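PDB 6TFX: ABC transporter substrate-binding protein from Rhizobium radiobacter, which binds the opine mannopinic acid as a periplasmic solute-binding protein, probably delivering it to an ABC transporter for import. Local coordinates for residues 148-151 with 152-156. Residues are numbered along the deposited sequence; the frame is centred on the assembly and turned at random.
Sequences IPKK and AFKER
With chi1 at 74° and a trans chi2, Ile148 carries its CD1 to Phe153, whose CG lies anti to its own N (chi1 -169°). The two side chains cross at a slant, Ile148 CD1 lying 3.8 Å from Phe153 CD1 and also against Phe153 CB. Pro149, the N-cap, packs its ring on the helix start, with CG 3.7 Å from Ala152 CB. Its carbonyl opens the helical ladder: Phe153 N donates to Pro149 O at 3.0 Å, nearly straight at 172°. Lys154 N to Lys150 O (2.9 Å) and Glu155 N to Lys151 O (3.2 Å) follow, the last more bent. Lys150, extended, and Lys154, bent at its last torsion, run side by side, Lys154 NZ 3.5 Å from Lys150 CE. Helix 88-98 packs alongside: Asp90 accepts a hydrogen bond from Lys150 N, Phe93 touches Lys150, Phe153 and Lys154, and Lys97 makes a cation-pi contact with Phe153. This is a helix N-terminus with a proline N-cap and its first i to i+4 bonds, away from the opine pocket; one turn apart on it, Lys150 NZ and Lys154 NZ, separated by 4.8 Å, probably repel each other mildly and raise the local positive potential.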
ATOM      1  N   ILE A 148      16.949   1.085   8.817  1.00 16.19           N
ATOM      2  CA  ILE A 148      17.385   2.472   9.021  1.00 16.55           C
ATOM      3  C   ILE A 148      18.606   2.533   9.976  1.00 19.14           C
ATOM      4  O   ILE A 148      18.840   1.565  10.716  1.00 19.61           O
ATOM      5  CB  ILE A 148      16.243   3.413   9.481  1.00 20.14           C
ATOM      6  CG1 ILE A 148      15.864   3.179  10.967  1.00 22.30           C
ATOM      7  CG2 ILE A 148      15.030   3.286   8.550  1.00 20.70           C
ATOM      8  CD1 ILE A 148      14.781   4.126  11.504  1.00 25.76           C
ATOM      9  N   PRO A 149      19.366   3.656   9.985  1.00 17.20           N
ATOM     10  CA  PRO A 149      20.567   3.712  10.831  1.00 17.11           C
ATOM     11  C   PRO A 149      20.231   4.115  12.254  1.00 22.02           C
ATOM     12  O   PRO A 149      19.582   5.135  12.473  1.00 20.75           O
ATOM     13  CB  PRO A 149      21.477   4.744  10.136  1.00 18.79           C
ATOM     14  CG  PRO A 149      20.683   5.297   8.987  1.00 22.77           C
ATOM     15  CD  PRO A 149      19.258   4.867   9.143  1.00 19.17           C
ATOM     16  N   LYS A 150      20.688   3.307  13.218  1.00 20.07           N
ATOM     17  CA  LYS A 150      20.492   3.567  14.639  1.00 19.89           C
ATOM     18  C   LYS A 150      20.956   4.985  14.989  1.00 21.81           C
ATOM     19  O   LYS A 150      20.190   5.740  15.585  1.00 21.01           O
ATOM     20  CB  LYS A 150      21.292   2.530  15.450  1.00 21.61           C
ATOM     21  CG  LYS A 150      21.039   2.544  16.955  1.00 28.26           C
ATOM     22  CD  LYS A 150      21.880   1.442  17.583  1.00 34.41           C
ATOM     23  CE  LYS A 150      21.618   1.214  19.047  1.00 45.67           C
ATOM     24  NZ  LYS A 150      22.435   0.072  19.555  1.00 47.86           N
ATOM     25  N   LYS A 151      22.191   5.353  14.604  1.00 20.29           N
ATOM     26  CA  LYS A 151      22.740   6.688  14.949  1.00 21.23           C
ATOM     27  C   LYS A 151      21.963   7.839  14.343  1.00 25.78           C
ATOM     28  O   LYS A 151      21.736   8.851  15.027  1.00 25.64           O
ATOM     29  CB  LYS A 151      24.201   6.821  14.527  1.00 24.52           C
ATOM     30  CG  LYS A 151      25.187   5.882  15.213  1.00 35.42           C
ATOM     31  CD  LYS A 151      26.641   6.389  15.091  1.00 47.14           C
ATOM     32  CE  LYS A 151      27.252   6.474  13.700  1.00 67.98           C
ATOM     33  NZ  LYS A 151      28.735   6.436  13.750  1.00 79.49           N
ATOM     34  N   ALA A 152      21.544   7.701  13.079  1.00 21.30           N
ATOM     35  CA  ALA A 152      20.806   8.771  12.408  1.00 21.24           C
ATOM     36  C   ALA A 152      19.429   8.967  13.011  1.00 24.11           C
ATOM     37  O   ALA A 152      19.022  10.108  13.259  1.00 22.60           O
ATOM     38  CB  ALA A 152      20.706   8.492  10.925  1.00 22.11           C
ATOM     39  N   PHE A 153      18.713   7.870  13.253  1.00 21.00           N
ATOM     40  CA  PHE A 153      17.381   8.008  13.830  1.00 19.79           C
ATOM     41  C   PHE A 153      17.455   8.532  15.262  1.00 23.64           C
ATOM     42  O   PHE A 153      16.689   9.444  15.619  1.00 23.16           O
ATOM     43  CB  PHE A 153      16.584   6.686  13.772  1.00 20.68           C
ATOM     44  CG  PHE A 153      15.139   6.975  14.122  1.00 21.24           C
ATOM     45  CD1 PHE A 153      14.256   7.460  13.157  1.00 23.60           C
ATOM     46  CD2 PHE A 153      14.685   6.847  15.433  1.00 23.92           C
ATOM     47  CE1 PHE A 153      12.949   7.817  13.500  1.00 25.25           C
ATOM     48  CE2 PHE A 153      13.371   7.192  15.774  1.00 27.28           C
ATOM     49  CZ  PHE A 153      12.521   7.694  14.810  1.00 24.87           C
ATOM     50  N   LYS A 154      18.391   7.978  16.081  1.00 20.68           N
ATOM     51  CA  LYS A 154      18.527   8.408  17.491  1.00 21.80           C
ATOM     52  C   LYS A 154      18.749   9.893  17.625  1.00 26.79           C
ATOM     53  O   LYS A 154      18.223  10.494  18.558  1.00 27.10           O
ATOM     54  CB  LYS A 154      19.643   7.630  18.205  1.00 25.77           C
ATOM     55  CG  LYS A 154      19.149   6.275  18.721  1.00 40.97           C
ATOM     56  CD  LYS A 154      20.209   5.541  19.547  1.00 52.48           C
ATOM     57  CE  LYS A 154      19.602   4.500  20.467  1.00 69.80           C
ATOM     58  NZ  LYS A 154      18.996   3.367  19.727  1.00 84.05           N
ATOM     59  N   GLU A 155      19.531  10.489  16.702  1.00 23.10           N
ATOM     60  CA  GLU A 155      19.792  11.920  16.732  1.00 23.07           C
ATOM     61  C   GLU A 155      18.671  12.720  16.106  1.00 27.03           C
ATOM     62  O   GLU A 155      18.150  13.625  16.760  1.00 27.24           O
ATOM     63  CB  GLU A 155      21.126  12.280  16.039  1.00 24.36           C
ATOM     64  CG  GLU A 155      21.434  13.782  15.991  1.00 29.00           C
ATOM     65  CD  GLU A 155      21.317  14.562  17.290  1.00 39.78           C
ATOM     66  OE1 GLU A 155      21.786  14.049  18.333  1.00 27.16           O
ATOM     67  OE2 GLU A 155      20.755  15.686  17.265  1.00 28.00           O
ATOM     68  N   ARG A 156      18.330  12.431  14.834  1.00 22.09           N
ATOM     69  CA  ARG A 156      17.359  13.238  14.089  1.00 21.39           C
ATOM     70  C   ARG A 156      15.958  13.199  14.665  1.00 25.24           C
ATOM     71  O   ARG A 156      15.235  14.205  14.576  1.00 24.22           O
ATOM     72  CB  ARG A 156      17.365  12.887  12.612  1.00 21.56           C
ATOM     73  CG  ARG A 156      18.712  13.229  11.985  1.00 21.19           C
ATOM     74  CD  ARG A 156      18.816  12.907  10.511  1.00 22.56           C
ATOM     75  NE  ARG A 156      20.202  13.090  10.054  1.00 27.82           N
ATOM     76  CZ  ARG A 156      20.560  13.199   8.781  1.00 32.35           C
ATOM     77  NH1 ARG A 156      19.647  13.146   7.821  1.00 21.18           N
ATOM     78  NH2 ARG A 156      21.833  13.370   8.457  1.00 27.93           N
TER